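Long-range contacts in cobalamin (Vitamin B12) biosynthesis CbiX protein (Marinobacter aquaeolei, PDB 3LYH), which probably acts as a metal-binding lyase of the CbiX chelatase family, with a putative part in cobalamin (vitamin B12) biosynthesis: residues E63-P69 and V95-E101; I8-G14 and A38-E44; L50-N55 and R88-H93. All blocks are in the same frame, centred on the assembly; numbering follows the deposited sequence.

Overall arrangement
All three contacts belong to one alpha/beta fold with a four-stranded parallel sheet in the order 38-42, 6-12, 64-69, 96-99. Contact 2 is the buried one, its centre about 4 Å from the centre of the chain; contacts 1 and 3 are partly buried. Contacts 1 and 2 are backbone ladders at opposite flanks of the sheet, tied together where V68 bonds to I9 and L11, and both reach the second subunit. Contact 3 joins two helices lying on the sheet: apolar side chains face the sheet, where they meet I9, while a cluster of charges lies farther out. Contact 2 instead places its polar pair, H13 and E44, beyond the strand ends.

Contact 1. Residues E63-P69 and V95-E101; sequences EQFTVVP and VTIRLAE
The F65 ring has the backbone O of T96 at its edge, in plane, while V95 approaches obliquely, its CG1 3.7 Å from F65 CE1. On the other face of the strand pair, the R98 guanidinium carries T66 CG2 over one face, 3.6 Å from R98 NH2 and offset toward the rim. Strands 64-69 and 96-99 are parallel neighbours at one flank of the alpha/beta sheet, joined through helix 78-93. Five backbone hydrogen bonds link them, from T96 N to E63 O (3.1 Å, 174° at the hydrogen) through to A100 N and V67 O (2.8 Å). Helices 50-59 and 78-93 cover the face bearing F65, V67, I97 and L99; there V67 CG2 presses on I97 CG2 at 3.5 Å, a tight carbon pair. R98 leaves the backbone with CG opposite N (chi1 -179°) and bends at chi3 (78°), which brings a face of the guanidinium against the T66 methyl. In the second subunit, E120 forms a salt bridge with R98 NH2, probably offsetting its charge, and S124 a hydrogen bond; T66 OG1 bonds to H6 NE2. P69 lacks an N-H to continue the ladder, and its CD sits 3.2 Å from A100 O.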
ATOM      1  N   GLU B  63       2.746  17.048  22.464  1.00 18.18           N
ATOM      2  CA  GLU B  63       2.440  16.002  23.409  1.00 17.62           C
ATOM      3  C   GLU B  63       1.426  14.970  22.889  1.00 17.74           C
ATOM      4  O   GLU B  63       1.305  13.936  23.534  1.00 18.86           O
ATOM      5  CB  GLU B  63       1.928  16.618  24.722  1.00 21.98           C
ATOM      6  CG  GLU B  63       2.848  17.710  25.282  1.00 28.00           C
ATOM      7  CD  GLU B  63       4.240  17.212  25.700  1.00 37.89           C
ATOM      8  OE1 GLU B  63       4.414  16.009  25.984  1.00 47.26           O
ATOM      9  OE2 GLU B  63       5.170  18.053  25.774  1.00 50.06           O
ATOM     10  N   GLN B  64       0.715  15.278  21.786  1.00 15.79           N
ATOM     11  CA  GLN B  64      -0.398  14.457  21.263  1.00 15.82           C
ATOM     12  C   GLN B  64      -0.010  14.019  19.849  1.00 14.08           C
ATOM     13  O   GLN B  64       0.401  14.846  19.016  1.00 14.78           O
ATOM     14  CB  GLN B  64      -1.708  15.248  21.192  1.00 16.17           C
ATOM     15  CG  GLN B  64      -2.260  15.718  22.556  1.00 22.96           C
ATOM     16  CD  GLN B  64      -2.850  14.604  23.387  1.00 33.60           C
ATOM     17  OE1 GLN B  64      -3.289  13.575  22.856  1.00 36.46           O
ATOM     18  NE2 GLN B  64      -2.876  14.805  24.712  1.00 36.34           N
ATOM     19  N   PHE B  65      -0.109  12.712  19.606  1.00 14.97           N
ATOM     20  CA  PHE B  65       0.308  12.100  18.355  1.00 13.15           C
ATOM     21  C   PHE B  65      -0.782  11.185  17.845  1.00 14.57           C
ATOM     22  O   PHE B  65      -1.541  10.637  18.639  1.00 14.26           O
ATOM     23  CB  PHE B  65       1.584  11.256  18.564  1.00 13.87           C
ATOM     24  CG  PHE B  65       2.765  12.058  19.018  1.00 10.86           C
ATOM     25  CD1 PHE B  65       2.884  12.439  20.357  1.00 14.69           C
ATOM     26  CD2 PHE B  65       3.811  12.362  18.152  1.00 11.80           C
ATOM     27  CE1 PHE B  65       3.986  13.211  20.789  1.00 17.55           C
ATOM     28  CE2 PHE B  65       4.906  13.100  18.557  1.00 12.49           C
ATOM     29  CZ  PHE B  65       5.014  13.522  19.894  1.00 15.34           C
ATOM     30  N   THR B  66      -0.821  11.008  16.531  1.00 13.35           N
ATOM     31  CA  THR B  66      -1.604   9.952  15.890  1.00 11.87           C
ATOM     32  C   THR B  66      -0.677   9.283  14.882  1.00 12.52           C
ATOM     33  O   THR B  66      -0.104   9.953  14.035  1.00 14.28           O
ATOM     34  CB  THR B  66      -2.881  10.463  15.212  1.00 16.52           C
ATOM     35  OG1 THR B  66      -3.724  11.053  16.228  1.00 18.05           O
ATOM     36  CG2 THR B  66      -3.644   9.340  14.482  1.00 16.81           C
ATOM     37  N   VAL B  67      -0.505   7.981  15.064  1.00 12.97           N
ATOM     38  CA  VAL B  67       0.211   7.099  14.118  1.00 11.79           C
ATOM     39  C   VAL B  67      -0.754   6.585  13.095  1.00 11.77           C
ATOM     40  O   VAL B  67      -1.760   5.939  13.447  1.00 12.87           O
ATOM     41  CB  VAL B  67       0.896   5.944  14.861  1.00 13.89           C
ATOM     42  CG1 VAL B  67       1.536   4.960  13.890  1.00 13.09           C
ATOM     43  CG2 VAL B  67       1.987   6.490  15.831  1.00 13.65           C
ATOM     44  N   VAL B  68      -0.461   6.902  11.837  1.00 12.16           N
ATOM     45  CA  VAL B  68      -1.243   6.440  10.659  1.00 11.26           C
ATOM     46  C   VAL B  68      -0.347   5.397   9.933  1.00  8.89           C
ATOM     47  O   VAL B  68       0.638   5.780   9.269  1.00 10.20           O
ATOM     48  CB  VAL B  68      -1.590   7.570   9.685  1.00 10.51           C
ATOM     49  CG1 VAL B  68      -2.402   7.040   8.495  1.00 10.81           C
ATOM     50  CG2 VAL B  68      -2.376   8.693  10.381  1.00 15.71           C
ATOM     51  N   PRO B  69      -0.688   4.087  10.077  1.00  8.43           N
ATOM     52  CA  PRO B  69       0.134   3.071   9.398  1.00 10.48           C
ATOM     53  C   PRO B  69       0.035   3.120   7.883  1.00 12.15           C
ATOM     54  O   PRO B  69      -1.054   3.042   7.323  1.00 10.54           O
ATOM     55  CB  PRO B  69      -0.369   1.753   9.972  1.00 11.74           C
ATOM     56  CG  PRO B  69      -1.082   2.094  11.207  1.00 14.38           C
ATOM     57  CD  PRO B  69      -1.697   3.447  10.916  1.00 12.48           C
ATOM     58  N   VAL B  95       3.920  11.051  26.600  1.00 17.26           N
ATOM     59  CA  VAL B  95       3.012  11.535  25.562  1.00 17.20           C
ATOM     60  C   VAL B  95       1.848  10.564  25.383  1.00 15.40           C
ATOM     61  O   VAL B  95       1.878   9.461  25.939  1.00 15.61           O
ATOM     62  CB  VAL B  95       3.758  11.723  24.221  1.00 16.02           C
ATOM     63  CG1 VAL B  95       4.852  12.841  24.380  1.00 19.24           C
ATOM     64  CG2 VAL B  95       4.393  10.430  23.752  1.00 17.46           C
ATOM     65  N   THR B  96       0.847  11.034  24.643  1.00 14.81           N
ATOM     66  CA  THR B  96      -0.363  10.298  24.257  1.00 16.30           C
ATOM     67  C   THR B  96      -0.311  10.068  22.734  1.00 14.18           C
ATOM     68  O   THR B  96      -0.168  11.024  21.961  1.00 14.42           O
ATOM     69  CB  THR B  96      -1.632  11.050  24.636  1.00 21.68           C
ATOM     70  OG1 THR B  96      -1.602  11.310  26.045  1.00 23.87           O
ATOM     71  CG2 THR B  96      -2.904  10.223  24.324  1.00 23.34           C
ATOM     72  N   ILE B  97      -0.392   8.805  22.329  1.00 14.24           N
ATOM     73  CA  ILE B  97      -0.300   8.408  20.922  1.00 12.78           C
ATOM     74  C   ILE B  97      -1.473   7.506  20.573  1.00 16.11           C
ATOM     75  O   ILE B  97      -1.568   6.402  21.109  1.00 16.97           O
ATOM     76  CB  ILE B  97       1.026   7.668  20.611  1.00 12.94           C
ATOM     77  CG1 ILE B  97       2.227   8.425  21.149  1.00 12.78           C
ATOM     78  CG2 ILE B  97       1.165   7.289  19.090  1.00 12.40           C
ATOM     79  CD1 ILE B  97       3.544   7.593  21.154  1.00 15.80           C
ATOM     80  N   ARG B  98      -2.351   7.996  19.693  1.00 13.45           N
ATOM     81  CA  ARG B  98      -3.428   7.205  19.141  1.00 15.48           C
ATOM     82  C   ARG B  98      -2.890   6.415  17.955  1.00 15.00           C
ATOM     83  O   ARG B  98      -2.122   6.936  17.173  1.00 13.82           O
ATOM     84  CB  ARG B  98      -4.567   8.091  18.680  1.00 16.49           C
ATOM     85  CG  ARG B  98      -5.726   7.319  18.121  1.00 18.18           C
ATOM     86  CD  ARG B  98      -6.995   8.176  17.964  1.00 22.70           C
ATOM     87  NE  ARG B  98      -6.981   9.057  16.799  1.00 29.54           N
ATOM     88  CZ  ARG B  98      -7.285   8.685  15.544  1.00 29.20           C
ATOM     89  NH1 ARG B  98      -7.620   7.420  15.248  1.00 25.46           N
ATOM     90  NH2 ARG B  98      -7.258   9.593  14.576  1.00 28.43           N
ATOM     91  N   LEU B  99      -3.325   5.172  17.830  1.00 13.46           N
ATOM     92  CA  LEU B  99      -2.989   4.323  16.695  1.00 13.40           C
ATOM     93  C   LEU B  99      -4.209   4.278  15.776  1.00 15.68           C
ATOM     94  O   LEU B  99      -5.248   3.716  16.131  1.00 14.46           O
ATOM     95  CB  LEU B  99      -2.592   2.931  17.210  1.00 14.86           C
ATOM     96  CG  LEU B  99      -2.370   1.852  16.148  1.00 16.57           C
ATOM     97  CD1 LEU B  99      -1.302   2.359  15.173  1.00 13.39           C
ATOM     98  CD2 LEU B  99      -2.024   0.523  16.748  1.00 19.43           C
ATOM     99  N   ALA B 100      -4.122   4.949  14.625  1.00 14.01           N
ATOM    100  CA  ALA B 100      -5.170   4.909  13.621  1.00 15.30           C
ATOM    101  C   ALA B 100      -5.175   3.574  12.884  1.00 13.17           C
ATOM    102  O   ALA B 100      -4.179   2.836  12.923  1.00 13.27           O
ATOM    103  CB  ALA B 100      -4.980   6.072  12.644  1.00 13.97           C
ATOM    104  N   GLU B 101      -6.293   3.258  12.208  1.00 11.97           N
ATOM    105  CA  GLU B 101      -6.361   2.099  11.315  0.50 12.61           C
ATOM    106  C   GLU B 101      -5.328   2.263  10.175  1.00 11.49           C
ATOM    107  O   GLU B 101      -5.025   3.387   9.782  1.00 12.17           O
ATOM    108  CB  GLU B 101      -7.805   1.899  10.763  0.50 15.55           C
ATOM    109  CG  GLU B 101      -8.260   2.929   9.704  0.50 20.01           C
ATOM    110  CD  GLU B 101      -9.733   2.812   9.239  0.50 17.90           C
ATOM    111  OE1 GLU B 101     -10.435   1.902   9.762  0.50 20.31           O
ATOM    112  OE2 GLU B 101     -10.160   3.656   8.366  0.50 13.01           O
TER

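Contact 2. Residues I8-G14 and A38-E44; sequences IILLAHG and AAIAYME
M43 and H13 have the most surface buried here, and they meet just past the ends of strands 6-12 and 38-42, parallel neighbours of a beta-alpha-beta unit whose connection is helix 18-34. M43 is a selenomethionine; in the conformer described, one of two, its chain runs out extended and bends at chi3, bringing SE to 3.6 Å from H13 CE1, oblique to the ring. Its backbone N bonds to A12 O at 2.9 Å, the last of five rungs that begin with A39 N and I8 O.

The CG of E44 stands between the backbone N and the carbonyl carbon (chi1 67°), and a bend at chi2 brings the carboxylate round to H13. OE2 of E44 then accepts two N-H groups, both tilted somewhat out of the carboxylate plane: H13 ND1 on its syn side at 2.7 Å, and G14 N on its anti side at 3.1 Å. The imidazole and carboxylate planes are turned 41° apart. F71 meets the H13 ring edge-to-face. The pair lies at the carboxyl ends of the parallel strands, where active sites of such folds commonly lie. With an alanine in place of E44, H13 ND1 and G14 N would probably lose their common acceptor and the imidazole would be freer to turn.

Behind this polar end, larger side chains of one strand lie against alanines of the other: I9 CG2 rests on A41 CB at 3.6 Å, under helix 50-59. Under helix 18-34, A12 CB lies 3.9 Å from Y42 CD1, obliquely to the ring, whose OH bonds to E25. G14, without a side chain, comes so near the other segment that its CA makes a C-H...O contact of 3.0 Å with E44 O.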
ATOM      1  N   ILE B   8       1.128  14.150  13.355  1.00 12.29           N
ATOM      2  CA  ILE B   8       0.861  12.938  12.600  1.00 11.86           C
ATOM      3  C   ILE B   8       2.202  12.264  12.302  1.00 12.08           C
ATOM      4  O   ILE B   8       3.150  12.892  11.850  1.00 11.94           O
ATOM      5  CB  ILE B   8       0.159  13.258  11.268  1.00 13.36           C
ATOM      6  CG1 ILE B   8      -1.274  13.746  11.511  1.00 12.12           C
ATOM      7  CG2 ILE B   8       0.188  12.046  10.311  1.00 14.39           C
ATOM      8  CD1 ILE B   8      -2.263  12.575  11.840  1.00 15.05           C
ATOM      9  N   ILE B   9       2.266  10.968  12.579  1.00 11.21           N
ATOM     10  CA  ILE B   9       3.383  10.118  12.201  1.00 11.32           C
ATOM     11  C   ILE B   9       2.858   9.105  11.202  1.00  9.54           C
ATOM     12  O   ILE B   9       2.000   8.271  11.553  1.00 11.96           O
ATOM     13  CB  ILE B   9       4.021   9.399  13.407  1.00 10.33           C
ATOM     14  CG1 ILE B   9       4.479  10.437  14.404  1.00 13.06           C
ATOM     15  CG2 ILE B   9       5.254   8.583  12.947  1.00 16.94           C
ATOM     16  CD1 ILE B   9       5.067   9.884  15.721  1.00 17.38           C
ATOM     17  N   LEU B  10       3.366   9.171   9.978  1.00  9.23           N
ATOM     18  CA  LEU B  10       3.079   8.169   8.933  1.00  8.43           C
ATOM     19  C   LEU B  10       4.062   7.063   9.139  1.00 11.25           C
ATOM     20  O   LEU B  10       5.259   7.302   9.032  1.00 13.47           O
ATOM     21  CB  LEU B  10       3.178   8.729   7.525  1.00  8.81           C
ATOM     22  CG  LEU B  10       2.287   9.914   7.208  1.00 11.61           C
ATOM     23  CD1 LEU B  10       2.443  10.434   5.772  1.00 14.35           C
ATOM     24  CD2 LEU B  10       0.860   9.649   7.523  1.00 22.96           C
ATOM     25  N   LEU B  11       3.578   5.863   9.462  1.00  9.95           N
ATOM     26  CA  LEU B  11       4.456   4.764   9.880  1.00  8.75           C
ATOM     27  C   LEU B  11       4.585   3.715   8.809  1.00  8.99           C
ATOM     28  O   LEU B  11       3.605   3.095   8.444  1.00 13.34           O
ATOM     29  CB  LEU B  11       4.006   4.114  11.185  1.00 10.03           C
ATOM     30  CG  LEU B  11       4.976   3.085  11.790  1.00 14.68           C
ATOM     31  CD1 LEU B  11       6.229   3.753  12.207  1.00 12.99           C
ATOM     32  CD2 LEU B  11       4.306   2.362  12.988  1.00 15.56           C
ATOM     33  N   ALA B  12       5.848   3.511   8.360  1.00 11.82           N
ATOM     34  CA  ALA B  12       6.166   2.487   7.314  1.00 13.94           C
ATOM     35  C   ALA B  12       7.083   1.384   7.893  1.00 14.76           C
ATOM     36  O   ALA B  12       7.748   1.618   8.888  1.00 15.25           O
ATOM     37  CB  ALA B  12       6.872   3.189   6.093  1.00 13.28           C
ATOM     38  N   HIS B  13       7.154   0.192   7.289  1.00 15.58           N
ATOM     39  CA  HIS B  13       8.394  -0.652   7.462  1.00 17.59           C
ATOM     40  C   HIS B  13       9.580  -0.030   6.786  1.00 16.52           C
ATOM     41  O   HIS B  13       9.456   0.467   5.662  1.00 21.52           O
ATOM     42  CB  HIS B  13       8.234  -2.035   6.816  1.00 21.41           C
ATOM     43  CG  HIS B  13       7.582  -3.043   7.684  1.00 18.86           C
ATOM     44  ND1 HIS B  13       7.959  -3.248   8.995  1.00 26.17           N
ATOM     45  CD2 HIS B  13       6.573  -3.915   7.437  1.00 24.44           C
ATOM     46  CE1 HIS B  13       7.188  -4.180   9.529  1.00 29.36           C
ATOM     47  NE2 HIS B  13       6.340  -4.599   8.605  1.00 31.38           N
ATOM     48  N   GLY B  14      10.750  -0.124   7.413  1.00 16.39           N
ATOM     49  CA  GLY B  14      12.005   0.337   6.820  1.00 17.67           C
ATOM     50  C   GLY B  14      12.737  -0.798   6.127  1.00 17.18           C
ATOM     51  O   GLY B  14      12.315  -1.947   6.150  1.00 23.97           O
ATOM     52  N   ALA B  38       3.590  16.891  10.524  1.00 11.30           N
ATOM     53  CA  ALA B  38       3.432  15.556   9.954  1.00 12.00           C
ATOM     54  C   ALA B  38       4.798  15.048   9.476  1.00 11.55           C
ATOM     55  O   ALA B  38       5.567  15.800   8.920  1.00 14.42           O
ATOM     56  CB  ALA B  38       2.325  15.553   8.825  1.00 12.36           C
ATOM     57  N   ALA B  39       5.093  13.770   9.767  1.00 10.07           N
ATOM     58  CA  ALA B  39       6.414  13.203   9.444  1.00 11.58           C
ATOM     59  C   ALA B  39       6.284  11.717   9.161  1.00 11.22           C
ATOM     60  O   ALA B  39       5.367  11.058   9.701  1.00 13.51           O
ATOM     61  CB  ALA B  39       7.371  13.431  10.590  1.00 12.62           C
ATOM     62  N   ILE B  40       7.163  11.211   8.321  1.00 11.48           N
ATOM     63  CA  ILE B  40       7.253   9.745   8.145  1.00 12.45           C
ATOM     64  C   ILE B  40       8.238   9.194   9.174  1.00 11.45           C
ATOM     65  O   ILE B  40       9.211   9.873   9.545  1.00 14.10           O
ATOM     66  CB  ILE B  40       7.719   9.312   6.718  1.00 11.64           C
ATOM     67  CG1 ILE B  40       7.545   7.817   6.533  1.00 14.05           C
ATOM     68  CG2 ILE B  40       9.185   9.797   6.400  1.00 14.62           C
ATOM     69  CD1 ILE B  40       7.631   7.331   5.116  1.00 14.93           C
ATOM     70  N   ALA B  41       7.935   7.989   9.663  1.00 10.98           N
ATOM     71  CA  ALA B  41       8.854   7.250  10.516  1.00 10.30           C
ATOM     72  C   ALA B  41       8.800   5.790  10.086  1.00 11.95           C
ATOM     73  O   ALA B  41       7.818   5.320   9.483  1.00 10.68           O
ATOM     74  CB  ALA B  41       8.517   7.400  12.018  1.00 10.53           C
ATOM     75  N   TYR B  42       9.893   5.087  10.384  1.00 13.60           N
ATOM     76  CA  TYR B  42      10.060   3.701  10.024  1.00 13.35           C
ATOM     77  C   TYR B  42      10.143   2.828  11.296  1.00 13.71           C
ATOM     78  O   TYR B  42      10.830   3.156  12.250  1.00 14.49           O
ATOM     79  CB  TYR B  42      11.348   3.522   9.221  1.00 13.26           C
ATOM     80  CG  TYR B  42      11.316   4.245   7.896  1.00 11.15           C
ATOM     81  CD1 TYR B  42      10.638   3.695   6.835  1.00 13.51           C
ATOM     82  CD2 TYR B  42      11.992   5.449   7.712  1.00 18.44           C
ATOM     83  CE1 TYR B  42      10.598   4.348   5.603  1.00 16.37           C
ATOM     84  CE2 TYR B  42      11.969   6.113   6.476  1.00 15.77           C
ATOM     85  CZ  TYR B  42      11.269   5.542   5.439  1.00 22.21           C
ATOM     86  OH  TYR B  42      11.222   6.150   4.219  1.00 27.41           O
HETATM   87  N   MSE B  43       9.417   1.731  11.262  1.00 14.46           N
HETATM   88  CA  MSE B  43       9.339   0.768  12.368  0.50 16.23           C
HETATM   89  C   MSE B  43      10.727   0.181  12.696  1.00 17.40           C
HETATM   90  O   MSE B  43      11.045  -0.038  13.852  1.00 16.71           O
HETATM   91  CB  MSE B  43       8.320  -0.327  12.001  0.50 16.44           C
HETATM   92  CG  MSE B  43       7.766  -1.212  13.148  0.50 15.75           C
HETATM   93 SE   MSE B  43       6.317  -2.334  12.498  0.38 17.91          SE
HETATM   94  CE  MSE B  43       5.819  -1.015  11.273  0.50  2.56           C
ATOM     95  N   GLU B  44      11.543  -0.043  11.660  1.00 16.44           N
ATOM     96  CA  GLU B  44      12.891  -0.547  11.828  1.00 18.60           C
ATOM     97  C   GLU B  44      13.760  -0.296  10.622  1.00 19.20           C
ATOM     98  O   GLU B  44      13.263   0.098   9.577  1.00 18.99           O
ATOM     99  CB  GLU B  44      12.847  -2.057  12.034  1.00 18.29           C
ATOM    100  CG  GLU B  44      12.373  -2.838  10.816  1.00 18.28           C
ATOM    101  CD  GLU B  44      10.894  -2.803  10.678  1.00 24.87           C
ATOM    102  OE1 GLU B  44      10.260  -3.278  11.622  1.00 24.47           O
ATOM    103  OE2 GLU B  44      10.365  -2.272   9.660  1.00 24.18           O
TER

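Contact 3. Residues L50-N55 and R88-H93; sequences LDTIVN and RLEAEH
D51 is the knob of this helix pair: its side chain sits among R88, L89, E92 and H93. In the conformer described, one of two, its carboxylate is engaged by two basic groups. R88 NH2 makes a salt bridge to D51 OD2 at 2.7 Å, from the edge of the guanidinium, and H93 NE2 donates to the same oxygen at 3.0 Å with 155° at the hydrogen. The second bond lies in the ring plane of H93 but reaches OD2 from above the carboxylate plane, 44° out of it; a weaker bond runs from H93 NE2 to D51 OD1.

E92 holds R88 in place. It lies one turn farther along the same helix, and its OE1 accepts from both NE and NH2 of the arginine, a side-on grip on one atom, with R88 NH2 2.9 Å from E92 OE1. The two acids also approach each other, E92 OE2 being 3.4 Å from D51 OD2, a repulsion that the shared arginine would probably offset.

The H93 ring is flanked as well as bonded. V54 CG1 packs obliquely against it, 3.7 Å from H93 CD2, while N55 OD1 lies 3.2 Å from H93 CE1. With CG anti to the carbonyl carbon, H93 directs its ring toward helix 50-59, and from that helix K58 NZ bonds to the H93 backbone O.

Deeper in, L89 points toward helix 50-59, whose L50 rests on I9 and L11 of the sheet. The segment axes pass 10.9 Å apart at a crossing angle of -40°. These are the helices of two successive beta-alpha-beta crossovers, 38-42 to 64-69 and 64-69 to 96-99, packed side by side on one face of a parallel alpha/beta sheet.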
ATOM      1  N   LEU B  50      10.497   5.818  15.049  1.00 16.65           N
ATOM      2  CA  LEU B  50       9.383   6.414  15.827  1.00 18.87           C
ATOM      3  C   LEU B  50       9.879   7.190  17.062  1.00 18.00           C
ATOM      4  O   LEU B  50       9.366   8.266  17.386  1.00 20.77           O
ATOM      5  CB  LEU B  50       8.381   5.319  16.201  1.00 19.20           C
ATOM      6  CG  LEU B  50       6.924   5.599  16.511  1.00 28.20           C
ATOM      7  CD1 LEU B  50       6.232   6.222  15.326  1.00 25.49           C
ATOM      8  CD2 LEU B  50       6.257   4.278  16.838  1.00 36.91           C
ATOM      9  N   ASP B  51      10.890   6.642  17.751  1.00 19.41           N
ATOM     10  CA  ASP B  51      11.437   7.335  18.891  0.50 19.62           C
ATOM     11  C   ASP B  51      12.012   8.689  18.485  1.00 18.00           C
ATOM     12  O   ASP B  51      11.787   9.662  19.189  1.00 21.40           O
ATOM     13  CB  ASP B  51      12.494   6.501  19.635  0.50 20.09           C
ATOM     14  CG  ASP B  51      12.550   6.846  21.101  0.50 20.03           C
ATOM     15  OD1 ASP B  51      13.341   7.726  21.481  0.50 30.35           O
ATOM     16  OD2 ASP B  51      11.776   6.251  21.867  0.50 28.01           O
ATOM     17  N   THR B  52      12.719   8.748  17.341  1.00 18.93           N
ATOM     18  CA  THR B  52      13.326   9.988  16.869  1.00 19.28           C
ATOM     19  C   THR B  52      12.305  11.048  16.534  1.00 19.18           C
ATOM     20  O   THR B  52      12.484  12.204  16.888  1.00 18.72           O
ATOM     21  CB  THR B  52      14.255   9.735  15.651  1.00 19.70           C
ATOM     22  OG1 THR B  52      15.392   9.002  16.094  1.00 25.41           O
ATOM     23  CG2 THR B  52      14.702  11.045  15.014  1.00 22.37           C
ATOM     24  N   ILE B  53      11.219  10.650  15.876  1.00 17.22           N
ATOM     25  CA  ILE B  53      10.154  11.592  15.575  1.00 15.81           C
ATOM     26  C   ILE B  53       9.438  12.061  16.848  1.00 15.99           C
ATOM     27  O   ILE B  53       9.099  13.253  16.997  1.00 16.41           O
ATOM     28  CB  ILE B  53       9.169  11.007  14.542  1.00 13.61           C
ATOM     29  CG1 ILE B  53       9.871  10.720  13.215  1.00 16.96           C
ATOM     30  CG2 ILE B  53       7.965  11.972  14.305  1.00 15.93           C
ATOM     31  CD1 ILE B  53      10.572  11.928  12.572  1.00 18.68           C
ATOM     32  N   VAL B  54       9.177  11.133  17.764  1.00 17.94           N
ATOM     33  CA  VAL B  54       8.484  11.515  18.999  1.00 18.54           C
ATOM     34  C   VAL B  54       9.382  12.426  19.826  1.00 18.79           C
ATOM     35  O   VAL B  54       8.937  13.463  20.296  1.00 19.10           O
ATOM     36  CB  VAL B  54       7.988  10.288  19.812  1.00 19.68           C
ATOM     37  CG1 VAL B  54       7.522  10.743  21.179  1.00 18.80           C
ATOM     38  CG2 VAL B  54       6.881   9.534  19.053  1.00 22.70           C
ATOM     39  N   ASN B  55      10.658  12.051  19.922  1.00 21.02           N
ATOM     40  CA  ASN B  55      11.667  12.842  20.647  1.00 25.25           C
ATOM     41  C   ASN B  55      11.737  14.273  20.095  1.00 24.78           C
ATOM     42  O   ASN B  55      11.790  15.242  20.845  1.00 27.96           O
ATOM     43  CB  ASN B  55      13.025  12.132  20.570  1.00 25.38           C
ATOM     44  CG  ASN B  55      13.952  12.488  21.710  1.00 36.13           C
ATOM     45  OD1 ASN B  55      13.657  12.213  22.871  1.00 38.53           O
ATOM     46  ND2 ASN B  55      15.097  13.081  21.380  1.00 39.68           N
ATOM     47  N   ARG B  88       5.488   1.811  25.000  1.00 20.16           N
ATOM     48  CA  ARG B  88       6.844   2.116  25.473  1.00 24.23           C
ATOM     49  C   ARG B  88       7.183   3.594  25.237  1.00 22.64           C
ATOM     50  O   ARG B  88       7.761   4.254  26.105  1.00 24.61           O
ATOM     51  CB  ARG B  88       7.873   1.238  24.759  1.00 25.48           C
ATOM     52  CG  ARG B  88       9.154   1.027  25.541  1.00 38.71           C
ATOM     53  CD  ARG B  88      10.350   0.791  24.628  1.00 48.30           C
ATOM     54  NE  ARG B  88      10.786   2.066  24.058  1.00 57.36           N
ATOM     55  CZ  ARG B  88      10.669   2.457  22.784  1.00 58.05           C
ATOM     56  NH1 ARG B  88      10.146   1.674  21.829  1.00 58.76           N
ATOM     57  NH2 ARG B  88      11.098   3.671  22.458  1.00 60.53           N
ATOM     58  N   LEU B  89       6.828   4.101  24.059  1.00 21.96           N
ATOM     59  CA  LEU B  89       7.139   5.506  23.716  1.00 22.18           C
ATOM     60  C   LEU B  89       6.369   6.479  24.589  1.00 20.20           C
ATOM     61  O   LEU B  89       6.903   7.533  24.979  1.00 21.40           O
ATOM     62  CB  LEU B  89       6.802   5.801  22.261  1.00 22.18           C
ATOM     63  CG  LEU B  89       7.611   5.077  21.187  1.00 29.85           C
ATOM     64  CD1 LEU B  89       6.865   5.045  19.880  1.00 33.99           C
ATOM     65  CD2 LEU B  89       8.935   5.779  21.049  1.00 31.44           C
ATOM     66  N   GLU B  90       5.105   6.161  24.834  1.00 21.57           N
ATOM     67  CA  GLU B  90       4.253   6.947  25.710  1.00 22.02           C
ATOM     68  C   GLU B  90       4.824   7.035  27.109  1.00 24.99           C
ATOM     69  O   GLU B  90       4.786   8.090  27.707  1.00 26.91           O
ATOM     70  CB  GLU B  90       2.838   6.377  25.791  1.00 23.05           C
ATOM     71  CG  GLU B  90       2.000   6.525  24.510  1.00 21.32           C
ATOM     72  CD  GLU B  90       0.598   6.013  24.681  1.00 23.95           C
ATOM     73  OE1 GLU B  90       0.427   4.902  25.226  1.00 37.58           O
ATOM     74  OE2 GLU B  90      -0.348   6.707  24.285  1.00 20.83           O
ATOM     75  N   ALA B  91       5.336   5.928  27.637  1.00 23.66           N
ATOM     76  CA  ALA B  91       5.955   5.938  28.988  1.00 26.70           C
ATOM     77  C   ALA B  91       7.317   6.624  29.011  1.00 26.76           C
ATOM     78  O   ALA B  91       7.597   7.433  29.878  1.00 28.22           O
ATOM     79  CB  ALA B  91       6.062   4.518  29.515  1.00 28.18           C
ATOM     80  N   GLU B  92       8.167   6.290  28.052  1.00 28.22           N
ATOM     81  CA  GLU B  92       9.497   6.881  27.925  1.00 27.38           C
ATOM     82  C   GLU B  92       9.438   8.398  27.693  1.00 27.54           C
ATOM     83  O   GLU B  92      10.265   9.121  28.229  1.00 26.14           O
ATOM     84  CB  GLU B  92      10.268   6.167  26.811  1.00 29.42           C
ATOM     85  CG  GLU B  92      11.688   6.620  26.560  1.00 38.37           C
ATOM     86  CD  GLU B  92      12.355   5.856  25.402  1.00 49.23           C
ATOM     87  OE1 GLU B  92      11.881   4.745  25.042  1.00 57.59           O
ATOM     88  OE2 GLU B  92      13.361   6.371  24.857  1.00 54.15           O
ATOM     89  N   HIS B  93       8.456   8.880  26.921  1.00 26.46           N
ATOM     90  CA  HIS B  93       8.393  10.310  26.606  1.00 25.84           C
ATOM     91  C   HIS B  93       7.258  11.076  27.291  1.00 23.16           C
ATOM     92  O   HIS B  93       7.200  12.286  27.140  1.00 27.63           O
ATOM     93  CB  HIS B  93       8.362  10.508  25.080  1.00 27.02           C
ATOM     94  CG  HIS B  93       9.571   9.963  24.387  1.00 30.50           C
ATOM     95  ND1 HIS B  93      10.823  10.528  24.519  1.00 27.88           N
ATOM     96  CD2 HIS B  93       9.728   8.894  23.566  1.00 27.30           C
ATOM     97  CE1 HIS B  93      11.693   9.838  23.804  1.00 33.47           C
ATOM     98  NE2 HIS B  93      11.056   8.842  23.216  1.00 28.12           N
TER